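Local atomic coordinates of sugar ABC transporter (Sugar-binding protein) (Bacillus halodurans, PDB entry 4YO7), a protein that binds myo-inositol in the cleft between its two lobes and probably delivers it, as a solute-binding protein, to an ABC transporter. Residues Ile173-Leu178 with Val203-Ala208; Phe210-Gly215 with Asn236-Leu241. All blocks are in the same frame, centred on the assembly; numbering follows the deposited sequence.

Contact 1 (Ile173-Leu178 with Val203-Ala208)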
ATOM      1  N   ILE A 173     -11.014 -13.026   6.031  1.00  9.59           N
ATOM      2  CA  ILE A 173     -10.373 -11.782   5.622  1.00 10.15           C
ATOM      3  C   ILE A 173      -9.269 -11.407   6.594  1.00  8.06           C
ATOM      4  O   ILE A 173      -9.517 -11.310   7.801  1.00  9.79           O
ATOM      5  CB  ILE A 173     -11.389 -10.611   5.542  1.00  8.53           C
ATOM      6  CG1 ILE A 173     -12.389 -10.860   4.408  1.00 12.59           C
ATOM      7  CG2 ILE A 173     -10.672  -9.278   5.303  1.00 10.97           C
ATOM      8  CD1 ILE A 173     -13.496  -9.827   4.323  1.00 12.71           C
HETATM    9  N   MSE A 174      -8.058 -11.204   6.071  1.00  7.84           N
HETATM   10  CA  MSE A 174      -6.942 -10.668   6.860  1.00  7.64           C
HETATM   11  C   MSE A 174      -6.838  -9.169   6.655  1.00  8.03           C
HETATM   12  O   MSE A 174      -6.412  -8.687   5.606  1.00  9.11           O
HETATM   13  CB  MSE A 174      -5.609 -11.337   6.501  1.00 10.50           C
HETATM   14  CG  MSE A 174      -5.617 -12.797   6.790  1.00 12.16           C
HETATM   15 SE   MSE A 174      -3.799 -13.513   6.567  1.00 20.76          SE
HETATM   16  CE  MSE A 174      -4.057 -15.156   7.572  1.00 10.78           C
ATOM     17  N   ASP A 175      -7.260  -8.444   7.680  1.00  7.95           N
ATOM     18  CA  ASP A 175      -7.049  -7.000   7.763  1.00  8.12           C
ATOM     19  C   ASP A 175      -5.582  -6.666   7.905  1.00  7.68           C
ATOM     20  O   ASP A 175      -4.811  -7.350   8.616  1.00  8.57           O
ATOM     21  CB  ASP A 175      -7.794  -6.367   8.963  1.00  6.60           C
ATOM     22  CG  ASP A 175      -9.260  -6.088   8.708  1.00  9.74           C
ATOM     23  OD1 ASP A 175      -9.647  -5.573   7.619  1.00 14.40           O
ATOM     24  OD2 ASP A 175     -10.049  -6.335   9.658  1.00 16.41           O
ATOM     25  N   GLY A 176      -5.183  -5.597   7.237  1.00  7.20           N
ATOM     26  CA  GLY A 176      -3.879  -5.021   7.456  1.00  7.35           C
ATOM     27  C   GLY A 176      -3.835  -4.183   8.734  1.00  8.56           C
ATOM     28  O   GLY A 176      -4.602  -4.425   9.696  1.00  8.22           O
ATOM     29  N   GLU A 177      -2.919  -3.226   8.762  1.00  8.61           N
ATOM     30  CA  GLU A 177      -2.736  -2.386   9.943  1.00 10.57           C
ATOM     31  C   GLU A 177      -4.003  -1.571  10.211  1.00  9.79           C
ATOM     32  O   GLU A 177      -4.479  -0.779   9.376  1.00  9.11           O
ATOM     33  CB  GLU A 177      -1.501  -1.481   9.785  1.00  9.52           C
ATOM     34  CG  GLU A 177      -0.229  -2.307   9.780  1.00 10.10           C
ATOM     35  CD  GLU A 177       1.039  -1.526   9.501  1.00 16.07           C
ATOM     36  OE1 GLU A 177       1.192  -0.394   9.996  1.00 14.09           O
ATOM     37  OE2 GLU A 177       1.909  -2.095   8.815  1.00 15.89           O
ATOM     38  N   LEU A 178      -4.597  -1.824  11.366  1.00  9.43           N
ATOM     39  CA  LEU A 178      -5.926  -1.327  11.628  1.00  7.97           C
ATOM     40  C   LEU A 178      -5.949   0.186  11.673  1.00  8.41           C
ATOM     41  O   LEU A 178      -5.157   0.851  12.377  1.00  9.81           O
ATOM     42  CB  LEU A 178      -6.495  -1.898  12.942  1.00  8.90           C
ATOM     43  CG  LEU A 178      -6.854  -3.386  12.902  1.00  8.64           C
ATOM     44  CD1 LEU A 178      -7.328  -3.835  14.305  1.00 10.61           C
ATOM     45  CD2 LEU A 178      -7.859  -3.777  11.843  1.00 11.11           C
ATOM     46  N   VAL A 203     -16.577 -15.572   7.427  1.00 12.50           N
ATOM     47  CA  VAL A 203     -16.639 -16.403   8.626  1.00 10.46           C
ATOM     48  C   VAL A 203     -15.552 -16.059   9.648  1.00 12.19           C
ATOM     49  O   VAL A 203     -15.700 -16.375  10.825  1.00 13.86           O
ATOM     50  CB  VAL A 203     -16.538 -17.920   8.301  1.00 14.24           C
ATOM     51  CG1 VAL A 203     -17.738 -18.351   7.453  1.00 16.44           C
ATOM     52  CG2 VAL A 203     -15.221 -18.274   7.606  1.00 15.87           C
ATOM     53  N   LEU A 204     -14.484 -15.407   9.197  1.00 11.17           N
ATOM     54  CA  LEU A 204     -13.375 -15.013  10.062  1.00 12.60           C
ATOM     55  C   LEU A 204     -12.859 -13.683   9.557  1.00 11.02           C
ATOM     56  O   LEU A 204     -12.798 -13.456   8.346  1.00 11.52           O
ATOM     57  CB  LEU A 204     -12.251 -16.044  10.050  1.00 11.12           C
ATOM     58  CG  LEU A 204     -12.564 -17.395  10.677  1.00 10.15           C
ATOM     59  CD1 LEU A 204     -11.546 -18.424  10.228  1.00 15.54           C
ATOM     60  CD2 LEU A 204     -12.612 -17.321  12.193  1.00 11.33           C
ATOM     61  N   GLN A 205     -12.493 -12.808  10.486  1.00 10.69           N
ATOM     62  CA  GLN A 205     -11.878 -11.539  10.126  1.00 12.88           C
ATOM     63  C   GLN A 205     -10.957 -11.143  11.260  1.00 14.43           C
ATOM     64  O   GLN A 205     -11.391 -11.018  12.401  1.00 10.22           O
ATOM     65  CB  GLN A 205     -12.914 -10.448   9.893  1.00  7.80           C
ATOM     66  CG  GLN A 205     -12.286  -9.160   9.418  1.00  8.75           C
ATOM     67  CD  GLN A 205     -13.295  -8.058   9.177  1.00 14.54           C
ATOM     68  OE1 GLN A 205     -14.512  -8.292   9.139  1.00 16.56           O
ATOM     69  NE2 GLN A 205     -12.796  -6.837   9.023  1.00 13.40           N
ATOM     70  N   GLY A 206      -9.687 -10.957  10.934  1.00  8.03           N
ATOM     71  CA  GLY A 206      -8.711 -10.564  11.912  1.00  7.53           C
ATOM     72  C   GLY A 206      -7.568  -9.831  11.256  1.00  9.65           C
ATOM     73  O   GLY A 206      -7.399  -9.925  10.050  1.00 10.06           O
ATOM     74  N   THR A 207      -6.769  -9.136  12.055  1.00  8.34           N
ATOM     75  CA  THR A 207      -5.633  -8.377  11.519  1.00  7.42           C
ATOM     76  C   THR A 207      -4.303  -9.115  11.692  1.00 10.61           C
ATOM     77  O   THR A 207      -3.990  -9.683  12.757  1.00 10.98           O
ATOM     78  CB  THR A 207      -5.539  -6.993  12.159  1.00  7.65           C
ATOM     79  OG1 THR A 207      -4.430  -6.268  11.618  1.00  9.36           O
ATOM     80  CG2 THR A 207      -5.379  -7.085  13.652  1.00 10.54           C
ATOM     81  N   ALA A 208      -3.509  -9.097  10.630  1.00  8.72           N
ATOM     82  CA  ALA A 208      -2.124  -9.580  10.701  1.00  7.84           C
ATOM     83  C   ALA A 208      -1.154  -8.463  10.289  1.00  7.75           C
ATOM     84  O   ALA A 208      -0.008  -8.709   9.918  1.00  9.28           O
ATOM     85  CB  ALA A 208      -1.929 -10.853   9.866  1.00  9.76           C
TER
HETATM   86  O   HOH W   1      -3.289  -3.990  12.932  1.00 14.02           O
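Ile173, Met174 and Asp175 pair in parallel register with Gln205, Gly206 and Thr207, the two strands running 19° apart as neighbours in a beta-alpha-beta unit whose crossover is helix 181-195. The packed part is backbone: Ile173 N bonds to Leu204 O, Gly206 N to Ile173 O, Asp175 N to Gly206 O (2.8 Å) and Ala208 N to Asp175 O. On the face turned to that helix, the extended Gln205 side chain, CG anti to the backbone N (chi1 -176°), crosses Asp175 obliquely and brings NE2 to 2.9 Å from Asp175 OD2. The bond uses the syn side of the carboxylate, its plane turned 60° from the amide. Asp175 OD1 receives Thr187 and Gln183, while Gln205 OE1 accepts from Lys191. With an alanine here in place of Asp175, Gln205 NE2, Thr187 and Gln183 would probably lose the carboxylate they share. The outer end is looser, beyond strand 169-175. There Thr207 OG1 donates to Gly176 O at 2.7 Å from above the carbonyl plane, a water joins OG1 to Leu178 N, and exposed Leu178 reaches back with CD1 to 3.8 Å from Thr207 CG2. Buried Asp175, held through both oxygens, by Gln205 on OD2 and by Thr187 and Gln183 on OD1, thus ties the edge strand to its neighbour and to the crossover helix.

Contact 2 (Phe210-Gly215 with Asn236-Leu241). With INS (1,2,3,4,5,6-hexahydroxy-cyclohexane), chain F.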
ATOM      1  N   PHE A 210      -0.262  -6.253   8.169  1.00  8.92           N
ATOM      2  CA  PHE A 210       0.487  -6.209   6.904  1.00  7.76           C
ATOM      3  C   PHE A 210       1.771  -7.026   6.933  1.00  8.41           C
ATOM      4  O   PHE A 210       2.642  -6.843   6.056  1.00 13.78           O
ATOM      5  CB  PHE A 210       0.809  -4.767   6.502  1.00  7.65           C
ATOM      6  CG  PHE A 210      -0.344  -4.002   5.889  1.00  7.34           C
ATOM      7  CD1 PHE A 210      -1.230  -4.596   4.989  1.00  9.10           C
ATOM      8  CD2 PHE A 210      -0.507  -2.667   6.184  1.00  9.38           C
ATOM      9  CE1 PHE A 210      -2.233  -3.872   4.402  1.00  7.95           C
ATOM     10  CE2 PHE A 210      -1.524  -1.947   5.605  1.00 12.56           C
ATOM     11  CZ  PHE A 210      -2.398  -2.561   4.719  1.00  9.58           C
ATOM     12  N   ASP A 211       1.873  -7.961   7.888  1.00  8.47           N
ATOM     13  CA  ASP A 211       3.121  -8.670   8.180  1.00  9.05           C
ATOM     14  C   ASP A 211       3.062 -10.176   7.856  1.00 10.23           C
ATOM     15  O   ASP A 211       2.064 -10.848   8.140  1.00 10.31           O
ATOM     16  CB  ASP A 211       3.472  -8.456   9.662  1.00 10.96           C
ATOM     17  CG  ASP A 211       4.791  -9.066  10.039  1.00 17.54           C
ATOM     18  OD1 ASP A 211       5.821  -8.443   9.733  1.00 18.13           O
ATOM     19  OD2 ASP A 211       4.798 -10.157  10.634  1.00 15.69           O
ATOM     20  N   ARG A 212       4.108 -10.692   7.218  1.00 10.66           N
ATOM     21  CA  ARG A 212       4.167 -12.116   6.852  1.00 11.42           C
ATOM     22  C   ARG A 212       4.143 -13.052   8.046  1.00 12.67           C
ATOM     23  O   ARG A 212       3.387 -14.019   8.066  1.00 11.49           O
ATOM     24  CB  ARG A 212       5.421 -12.404   6.024  1.00 13.11           C
ATOM     25  CG  ARG A 212       5.410 -13.756   5.329  1.00 11.96           C
ATOM     26  CD  ARG A 212       6.702 -14.008   4.575  1.00 18.00           C
ATOM     27  NE  ARG A 212       6.919 -13.027   3.526  1.00 16.06           N
ATOM     28  CZ  ARG A 212       7.727 -13.205   2.493  1.00 21.89           C
ATOM     29  NH1 ARG A 212       8.398 -14.342   2.375  1.00 22.10           N
ATOM     30  NH2 ARG A 212       7.854 -12.252   1.574  1.00 18.43           N
ATOM     31  N   SER A 213       4.972 -12.789   9.048  1.00 13.95           N
ATOM     32  CA  SER A 213       5.030 -13.705  10.177  1.00 13.90           C
ATOM     33  C   SER A 213       3.708 -13.662  10.961  1.00 11.81           C
ATOM     34  O   SER A 213       3.234 -14.694  11.449  1.00 14.47           O
ATOM     35  CB  SER A 213       6.239 -13.376  11.080  1.00 18.63           C
ATOM     36  OG  SER A 213       6.137 -12.048  11.558  1.00 40.76           O
ATOM     37  N   GLU A 214       3.093 -12.485  11.071  1.00 11.12           N
ATOM     38  CA  GLU A 214       1.785 -12.384  11.739  1.00 11.87           C
ATOM     39  C   GLU A 214       0.695 -13.091  10.924  1.00 14.07           C
ATOM     40  O   GLU A 214      -0.217 -13.709  11.483  1.00  9.95           O
ATOM     41  CB  GLU A 214       1.367 -10.920  11.986  1.00 11.66           C
ATOM     42  CG  GLU A 214       1.951 -10.264  13.220  1.00 30.20           C
ATOM     43  CD  GLU A 214       1.631 -11.037  14.485  1.00 32.31           C
ATOM     44  OE1 GLU A 214       0.460 -11.039  14.930  1.00 32.68           O
ATOM     45  OE2 GLU A 214       2.548 -11.680  15.012  1.00 42.78           O
ATOM     46  N   GLY A 215       0.766 -12.984   9.596  1.00 10.63           N
ATOM     47  CA  GLY A 215      -0.137 -13.724   8.734  1.00 12.78           C
ATOM     48  C   GLY A 215      -0.035 -15.225   8.967  1.00 12.94           C
ATOM     49  O   GLY A 215      -1.048 -15.917   8.994  1.00 12.13           O
ATOM     50  N   ASN A 236      -2.887  -7.451   2.004  1.00  8.02           N
ATOM     51  CA  ASN A 236      -1.672  -7.358   1.202  1.00  8.40           C
ATOM     52  C   ASN A 236      -0.999  -8.695   0.994  1.00  8.89           C
ATOM     53  O   ASN A 236      -1.365  -9.709   1.590  1.00  9.93           O
ATOM     54  CB  ASN A 236      -0.666  -6.339   1.799  1.00  8.28           C
ATOM     55  CG  ASN A 236       0.170  -6.874   2.964  1.00 10.97           C
ATOM     56  OD1 ASN A 236      -0.167  -7.853   3.629  1.00 10.60           O
ATOM     57  ND2 ASN A 236       1.282  -6.173   3.233  1.00  8.92           N
ATOM     58  N   ASP A 237      -0.015  -8.682   0.116  1.00  9.35           N
ATOM     59  CA  ASP A 237       0.670  -9.907  -0.264  1.00  9.97           C
ATOM     60  C   ASP A 237       1.471 -10.520   0.870  1.00 12.28           C
ATOM     61  O   ASP A 237       1.521 -11.751   0.983  1.00 11.50           O
ATOM     62  CB  ASP A 237       1.618  -9.655  -1.456  1.00 13.08           C
ATOM     63  CG  ASP A 237       0.891  -9.507  -2.780  1.00 11.07           C
ATOM     64  OD1 ASP A 237      -0.237 -10.044  -2.928  1.00 14.52           O
ATOM     65  OD2 ASP A 237       1.467  -8.882  -3.707  1.00 16.15           O
ATOM     66  N   GLU A 238       2.095  -9.699   1.713  1.00 10.81           N
ATOM     67  CA  GLU A 238       2.895 -10.263   2.796  1.00 11.76           C
ATOM     68  C   GLU A 238       2.045 -11.163   3.691  1.00 10.72           C
ATOM     69  O   GLU A 238       2.465 -12.264   4.041  1.00 10.36           O
ATOM     70  CB  GLU A 238       3.558  -9.167   3.628  1.00 13.01           C
ATOM     71  CG  GLU A 238       4.776  -8.576   2.964  1.00 10.24           C
ATOM     72  CD  GLU A 238       5.884  -9.629   2.725  1.00 14.87           C
ATOM     73  OE1 GLU A 238       6.452 -10.121   3.714  1.00 15.62           O
ATOM     74  OE2 GLU A 238       6.177  -9.971   1.553  1.00 18.76           O
HETATM   75  N   MSE A 239       0.846 -10.717   4.055  1.00 10.16           N
HETATM   76  CA  MSE A 239      -0.003 -11.560   4.906  1.00 11.17           C
HETATM   77  C   MSE A 239      -0.424 -12.838   4.195  1.00 11.19           C
HETATM   78  O   MSE A 239      -0.428 -13.919   4.807  1.00 10.99           O
HETATM   79  CB  MSE A 239      -1.226 -10.788   5.396  1.00  8.61           C
HETATM   80  CG  MSE A 239      -0.824  -9.720   6.391  1.00  9.14           C
HETATM   81 SE   MSE A 239      -2.355  -8.743   7.083  1.00 16.90          SE
HETATM   82  CE  MSE A 239      -3.127  -8.056   5.441  1.00  9.36           C
ATOM     83  N   ALA A 240      -0.747 -12.722   2.906  1.00 10.93           N
ATOM     84  CA  ALA A 240      -1.139 -13.882   2.106  1.00 10.48           C
ATOM     85  C   ALA A 240      -0.013 -14.893   2.054  1.00 12.95           C
ATOM     86  O   ALA A 240      -0.251 -16.088   2.163  1.00 12.28           O
ATOM     87  CB  ALA A 240      -1.547 -13.455   0.705  1.00 10.65           C
ATOM     88  N   LEU A 241       1.219 -14.409   1.931  1.00 11.92           N
ATOM     89  CA  LEU A 241       2.384 -15.296   1.880  1.00 13.73           C
ATOM     90  C   LEU A 241       2.585 -16.011   3.215  1.00 12.43           C
ATOM     91  O   LEU A 241       2.977 -17.186   3.265  1.00 13.87           O
ATOM     92  CB  LEU A 241       3.634 -14.500   1.499  1.00 12.53           C
ATOM     93  CG  LEU A 241       3.642 -13.995   0.050  1.00 12.34           C
ATOM     94  CD1 LEU A 241       4.851 -13.093  -0.212  1.00 18.62           C
ATOM     95  CD2 LEU A 241       3.613 -15.117  -0.995  1.00 17.27           C
TER
HETATM   96  C1  INS F 405       1.740  -0.519   3.184  1.00  7.14           C
HETATM   97  C2  INS F 405       2.279  -1.871   2.730  1.00  7.73           C
HETATM   98  C3  INS F 405       1.197  -2.586   1.921  1.00  7.59           C
HETATM   99  C4  INS F 405       0.780  -1.762   0.697  1.00  7.38           C
HETATM  100  C5  INS F 405       0.283  -0.378   1.165  1.00  6.72           C
HETATM  101  C6  INS F 405       1.365   0.321   1.976  1.00  7.07           C
HETATM  102  O1  INS F 405       2.751   0.205   3.939  1.00  8.46           O
HETATM  103  O2  INS F 405       3.417  -1.630   1.904  1.00  9.50           O
HETATM  104  O3  INS F 405       1.761  -3.869   1.517  1.00  9.03           O
HETATM  105  O4  INS F 405      -0.310  -2.409   0.025  1.00  7.59           O
HETATM  106  O5  INS F 405       0.010   0.419  -0.002  1.00  6.97           O
HETATM  107  O6  INS F 405       0.809   1.606   2.458  1.00  7.20           O
HETATM  108  O   HOH W   2       6.302  -9.025   6.157  1.00 12.45           O
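Phe210 O and Asn236 face each other where two helices of this periplasmic-binding-protein lobe begin, and Gly215 CA comes to 4.4 Å from Met239 CA. Gly215, with no side chain, lets the two helix starts come this near. Both helices are N-capped: Asp211 OD2 accepts from Glu214 N through its anti lone pair, and Asn236 OD1 from Met239 N. The cap leaves Asn236 ND2 for two acceptors, Phe210 O at 3.2 Å and inositol O3. With CG set between the backbone N and the carbonyl carbon (chi1 80°), the amide lies beside Phe210 CD1, its plane 50° from the ring, and inositol C3 sits over the centre of one ring face. Met239, a selenomethionine here, lies against the Phe210 backbone, SE 3.4 Å from Phe210 N. Farther out, Arg212 grips Glu238 side-on in a salt bridge. NE meets OE1 from above the carboxylate plane, whereas NH2 takes the syn lone pair of OE2 at 2.8 Å; Leu241 CD1 covers one guanidinium face. A water bridges Arg212 N and Glu238 OE1. Arg134, Asp56 and Asp262 also bind the inositol, whose O3 lies 2.9 Å from Asn236 ND2 in a bond of 173°.

Overall arrangement
From the N terminus, the chain leaves strand 169-175, passes through helix 181-195 and returns on strand 200-207, where contact 1 closes its loop. It goes straight on through Phe210 into helix 212-224, then strand 231-234, and contact 2 closes the second loop at the start of helix 237-249. The two loops follow in series, neither enclosing nor crossing the other, with centres about 10 Å apart. They meet at selenomethionine Met239, whose SE is 3.2 Å from Asp175 O, and at Met174, whose CE packs on Gly215 O. Contact 1 joins edge and neighbouring strand of the four-stranded sheet; contact 2 joins helices packed against that sheet and reaches the inositol.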